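Side-chain contacts in aminotransferase (PDB 4ZM4), which belongs to the class-III aminotransferase family of pyridoxal-phosphate-dependent enzymes and binds pyridoxal-5'-phosphate in this model: residues 199-202 with 203-207; 332-335 with 336-339. The protein carries 1 engineered substitution. One frame throughout, in Å; residues are numbered along the deposited sequence.

Interaction 1. Residues 199-202 with 203-207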
loop_
_atom_site.group_PDB
_atom_site.type_symbol
_atom_site.label_atom_id
_atom_site.label_comp_id
_atom_site.label_asym_id
_atom_site.label_seq_id
_atom_site.Cartn_x
_atom_site.Cartn_y
_atom_site.Cartn_z
ATOM N N ASP B 199 14.087 -1.903 -33.029
ATOM C CA ASP B 199 13.890 -3.061 -33.920
ATOM C C ASP B 199 13.040 -4.140 -33.225
ATOM O O ASP B 199 12.052 -4.581 -33.754
ATOM C CB ASP B 199 15.241 -3.680 -34.321
ATOM C CG ASP B 199 16.060 -2.789 -35.260
ATOM O OD1 ASP B 199 15.481 -1.911 -35.952
ATOM O OD2 ASP B 199 17.317 -2.997 -35.312
ATOM N N ALA B 200 13.444 -4.517 -32.012
ATOM C CA ALA B 200 12.759 -5.538 -31.238
ATOM C C ALA B 200 11.333 -5.137 -30.937
ATOM O O ALA B 200 10.404 -5.933 -31.049
ATOM C CB ALA B 200 13.525 -5.810 -29.937
ATOM N N LEU B 201 11.145 -3.875 -30.603
ATOM C CA LEU B 201 9.819 -3.340 -30.317
ATOM C C LEU B 201 8.919 -3.364 -31.539
ATOM O O LEU B 201 7.715 -3.669 -31.444
ATOM C CB LEU B 201 9.949 -1.894 -29.787
ATOM C CG LEU B 201 8.631 -1.240 -29.353
ATOM C CD1 LEU B 201 8.027 -1.922 -28.132
ATOM C CD2 LEU B 201 8.865 0.233 -29.078
ATOM N N ARG B 202 9.482 -2.989 -32.681
ATOM C CA ARG B 202 8.727 -3.007 -33.946
ATOM C C ARG B 202 8.344 -4.429 -34.309
ATOM O O ARG B 202 7.216 -4.690 -34.740
ATOM C CB ARG B 202 9.564 -2.417 -35.081
ATOM C CG ARG B 202 9.708 -0.908 -35.053
ATOM C CD ARG B 202 10.476 -0.458 -36.280
ATOM N NE ARG B 202 10.213 0.952 -36.547
ATOM C CZ ARG B 202 11.037 1.957 -36.254
ATOM N NH1 ARG B 202 12.225 1.725 -35.673
ATOM N NH2 ARG B 202 10.681 3.208 -36.569
ATOM N N GLU B 203 9.279 -5.356 -34.137
ATOM C CA GLU B 203 9.021 -6.752 -34.492
ATOM C C GLU B 203 7.917 -7.324 -33.609
ATOM O O GLU B 203 6.945 -7.935 -34.102
ATOM C CB GLU B 203 10.276 -7.603 -34.402
ATOM C CG GLU B 203 10.200 -8.810 -35.329
ATOM C CD GLU B 203 11.030 -9.991 -34.860
ATOM O OE1 GLU B 203 10.620 -11.150 -35.115
ATOM O OE2 GLU B 203 12.105 -9.755 -34.265
ATOM N N LEU B 204 8.010 -7.029 -32.312
ATOM C CA LEU B 204 6.970 -7.445 -31.381
ATOM C C LEU B 204 5.590 -6.986 -31.876
ATOM O O LEU B 204 4.690 -7.797 -32.035
ATOM C CB LEU B 204 7.215 -6.892 -29.974
ATOM C CG LEU B 204 6.101 -7.243 -28.977
ATOM C CD1 LEU B 204 5.946 -8.743 -28.810
ATOM C CD2 LEU B 204 6.405 -6.611 -27.636
ATOM N N PHE B 205 5.442 -5.685 -32.114
ATOM C CA PHE B 205 4.148 -5.122 -32.544
ATOM C C PHE B 205 3.676 -5.631 -33.879
ATOM O O PHE B 205 2.481 -5.776 -34.098
ATOM C CB PHE B 205 4.159 -3.581 -32.459
ATOM C CG PHE B 205 3.733 -3.066 -31.095
ATOM C CD1 PHE B 205 4.645 -3.020 -30.037
ATOM C CD2 PHE B 205 2.412 -2.674 -30.854
ATOM C CE1 PHE B 205 4.269 -2.566 -28.803
ATOM C CE2 PHE B 205 2.034 -2.221 -29.607
ATOM C CZ PHE B 205 2.967 -2.158 -28.590
ATOM N N ALA B 206 4.599 -5.888 -34.793
ATOM C CA ALA B 206 4.233 -6.456 -36.116
ATOM C C ALA B 206 3.595 -7.828 -35.939
ATOM O O ALA B 206 2.642 -8.169 -36.616
ATOM C CB ALA B 206 5.451 -6.530 -37.037
ATOM N N ARG B 207 4.085 -8.579 -34.964
ATOM C CA ARG B 207 3.574 -9.935 -34.706
ATOM C C ARG B 207 2.340 -9.952 -33.813
ATOM O O ARG B 207 1.436 -10.733 -34.040
ATOM C CB ARG B 207 4.647 -10.760 -34.024
ATOM C CG ARG B 207 5.768 -11.267 -34.916
ATOM C CD ARG B 207 7.087 -11.499 -34.140
ATOM N NE ARG B 207 6.894 -11.663 -32.679
ATOM C CZ ARG B 207 7.780 -11.310 -31.745
ATOM N NH1 ARG B 207 8.969 -10.771 -32.071
ATOM N NH2 ARG B 207 7.479 -11.489 -30.473
HETATM O O HOH W 1 10.905 -8.622 -30.594
#
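Leu201 and Phe205, one helical turn apart, carry the apolar side of this contact. Their side chains run next to each other in the same direction, and CD1 of Leu201 comes 3.9 Å from CE1 of Phe205, with CD1 of the ring barely farther off. With CG of Leu201 on the carbonyl side of its CA-CB bond, opposite the backbone N (chi1 -176°), its CD1 methyl meets the ring. The same ring turns its edge to the backbone: Leu201 O lies near the ring plane, 3.4 Å from CD1 of Phe205. That carbonyl is also the acceptor for Phe205 N at 3.1 Å, in a nearly straight bond (170° at the hydrogen), so it serves the amide and borders the ring at once.

The neighbouring i to i+4 bonds keep the turn regular. Glu203 N donates to Asp199 O, Ala206 N to Arg202 O, and Leu204 N to Ala200 O at 2.9 Å. Ala200 O has a second partner: a water 2.8 Å away donates to it and in turn accepts from Arg207 NH1 at 3.2 Å. Arg207 folds back over its own turn, one guanidinium face above Leu204 CA, and NH1 forms a salt bridge with Glu203 OE1, its hydrogen bond long and weak at 3.5 Å. The water thus ties the guanidinium to the backbone about two turns earlier. A crystal neighbour also touches Arg207, so this pose may owe something to packing.

Beyond this shell, Leu201 packs on Leu237 and Leu240 of helix 233-244, Leu204 on Val144 and Leu193, and Phe205 on Ile212 and Val215. The result is a typical amphipathic helix: Leu201, Leu204 and Phe205 are buried against the seven-stranded mixed sheet and an adjacent helix, while Asp199, Arg202, Glu203 and Arg207 are exposed.

Interaction 2. Residues 332-335 with 336-339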
loop_
_atom_site.group_PDB
_atom_site.type_symbol
_atom_site.label_atom_id
_atom_site.label_comp_id
_atom_site.label_asym_id
_atom_site.label_seq_id
_atom_site.Cartn_x
_atom_site.Cartn_y
_atom_site.Cartn_z
ATOM N N PRO B 332 7.567 28.459 -9.363
ATOM C CA PRO B 332 7.612 28.248 -10.807
ATOM C C PRO B 332 9.023 28.077 -11.370
ATOM O O PRO B 332 9.168 27.532 -12.465
ATOM C CB PRO B 332 6.931 29.508 -11.376
ATOM C CG PRO B 332 7.127 30.545 -10.332
ATOM C CD PRO B 332 7.138 29.829 -9.007
ATOM N N ASP B 333 10.048 28.456 -10.624
ATOM C CA ASP B 333 11.449 28.188 -11.058
ATOM C C ASP B 333 12.142 27.017 -10.316
ATOM O O ASP B 333 13.345 26.852 -10.404
ATOM C CB ASP B 333 12.287 29.479 -10.947
ATOM C CG ASP B 333 11.762 30.599 -11.841
ATOM O OD1 ASP B 333 11.356 30.325 -12.998
ATOM O OD2 ASP B 333 11.701 31.750 -11.373
ATOM N N LEU B 334 11.364 26.158 -9.665
ATOM C CA LEU B 334 11.908 25.042 -8.862
ATOM C C LEU B 334 12.766 24.116 -9.677
ATOM O O LEU B 334 13.907 23.816 -9.312
ATOM C CB LEU B 334 10.758 24.248 -8.225
ATOM C CG LEU B 334 11.129 23.020 -7.391
ATOM C CD1 LEU B 334 12.053 23.359 -6.239
ATOM C CD2 LEU B 334 9.851 22.360 -6.879
ATOM N N TYR B 335 12.232 23.707 -10.829
ATOM C CA TYR B 335 12.904 22.698 -11.669
ATOM C C TYR B 335 14.161 23.253 -12.323
ATOM O O TYR B 335 15.083 22.497 -12.612
ATOM C CB TYR B 335 11.901 22.047 -12.644
ATOM C CG TYR B 335 10.874 21.275 -11.846
ATOM C CD1 TYR B 335 11.119 19.958 -11.454
ATOM C CD2 TYR B 335 9.721 21.888 -11.378
ATOM C CE1 TYR B 335 10.202 19.240 -10.697
ATOM C CE2 TYR B 335 8.800 21.197 -10.610
ATOM C CZ TYR B 335 9.044 19.858 -10.271
ATOM O OH TYR B 335 8.120 19.152 -9.513
ATOM N N GLU B 336 14.232 24.577 -12.489
ATOM C CA GLU B 336 15.469 25.230 -12.939
ATOM C C GLU B 336 16.558 25.206 -11.854
ATOM O O GLU B 336 17.729 24.963 -12.160
ATOM C CB GLU B 336 15.207 26.669 -13.367
ATOM C CG GLU B 336 14.836 26.791 -14.832
ATOM C CD GLU B 336 14.107 28.095 -15.187
ATOM O OE1 GLU B 336 14.404 29.171 -14.611
ATOM O OE2 GLU B 336 13.221 28.035 -16.071
ATOM N N ARG B 337 16.181 25.468 -10.607
ATOM C CA ARG B 337 17.122 25.402 -9.505
ATOM C C ARG B 337 17.561 23.957 -9.215
ATOM O O ARG B 337 18.724 23.722 -8.913
ATOM C CB ARG B 337 16.515 26.007 -8.240
ATOM C CG ARG B 337 16.736 27.505 -8.111
ATOM C CD ARG B 337 15.665 28.260 -7.317
ATOM N NE ARG B 337 14.935 27.483 -6.311
ATOM C CZ ARG B 337 13.627 27.598 -6.067
ATOM N NH1 ARG B 337 12.862 28.412 -6.768
ATOM N NH2 ARG B 337 13.073 26.845 -5.123
ATOM N N LEU B 338 16.629 23.006 -9.288
ATOM C CA LEU B 338 16.974 21.583 -9.118
ATOM C C LEU B 338 17.977 21.173 -10.165
ATOM O O LEU B 338 18.875 20.401 -9.886
ATOM C CB LEU B 338 15.719 20.686 -9.185
ATOM C CG LEU B 338 14.735 20.851 -8.012
ATOM C CD1 LEU B 338 13.404 20.190 -8.319
ATOM C CD2 LEU B 338 15.295 20.301 -6.713
ATOM N N GLU B 339 17.805 21.675 -11.383
ATOM C CA GLU B 339 18.724 21.376 -12.478
ATOM C C GLU B 339 20.134 21.879 -12.165
ATOM O O GLU B 339 21.115 21.147 -12.397
ATOM C CB GLU B 339 18.177 21.935 -13.807
ATOM C CG GLU B 339 19.148 21.897 -14.990
ATOM C CD GLU B 339 19.694 20.525 -15.332
ATOM O OE1 GLU B 339 18.985 19.518 -15.123
ATOM O OE2 GLU B 339 20.825 20.457 -15.843
HETATM O O HOH W 2 10.565 29.664 -7.666
#
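Leu338 packs against both Leu334 and Tyr335 in the first helical turn; the two leucines are buried, with the partly exposed Tyr335 ring alongside. CD1 of Leu338 sits 3.7 Å from CG of Leu334, the two leucines meeting at a slant. The same methyl comes 3.9 Å from CD1 of Tyr335, whose side chain runs alongside Leu338. With CG of Leu338 beside its backbone N (chi1 -68°), the branch is turned back toward the preceding turn, where a single methyl can touch both neighbours.

Among the backbone bonds, Leu338 N to Leu334 O is short at 2.8 Å, and Arg337 N reaches Asp333 O. Glu336 N shares this last acceptor through a weak, strongly bent bond (122° at the hydrogen). Glu339 N bonds to Tyr335 O from above the carbonyl plane. Asp333 occupies the N-cap position, but its carboxylate makes no capping bond.

The charged groups gather at the helix start. Asp333 OD1 and Glu336 OE1 are 3.6 Å apart, their carboxylate planes tilted by only 25°, an arrangement that would tend to raise the proton affinity of one or both. Arg337 takes another route: bent at chi3, it swings its guanidinium back so that Leu334 CA lies over one face, toward its rim, while NH2 lies 3.8 Å from Leu334 CD1. A water at the guanidinium edge accepts a bond from Asp333 N at 3.2 Å and a weak one from Arg337 NH1 at 2.8 Å, linking the arginine to the N-cap backbone.

Helix 334-355 begins here among loops and strands: Leu334 meets Phe72, Leu338 touches Thr367 and Thr425, Tyr335 OH bonds to Phe257 O, and Glu339 forms a salt bridge to Arg364 on strand 360-365.

Interaction 1 and interaction 2 are separate local contacts in one class-III aminotransferase chain, their centres about 38 Å apart and their nearest atoms about 26 Å apart. Residues 199-207 lie far out, with their centre about 27 Å from that of the chain, on a helix packed against the large mixed sheet; residues 332-339, about 19 Å out, open the long helix 334-355 beside the smaller antiparallel sheet. Both are helical turns in which an arginine folds back and shares a water with the backbone, but the water donates to a carbonyl oxygen in the first and accepts from an amide N-H in the second. The pyridoxal-5'-phosphate contacts Gly309, Val310 and Tyr311, which belong to neither contact.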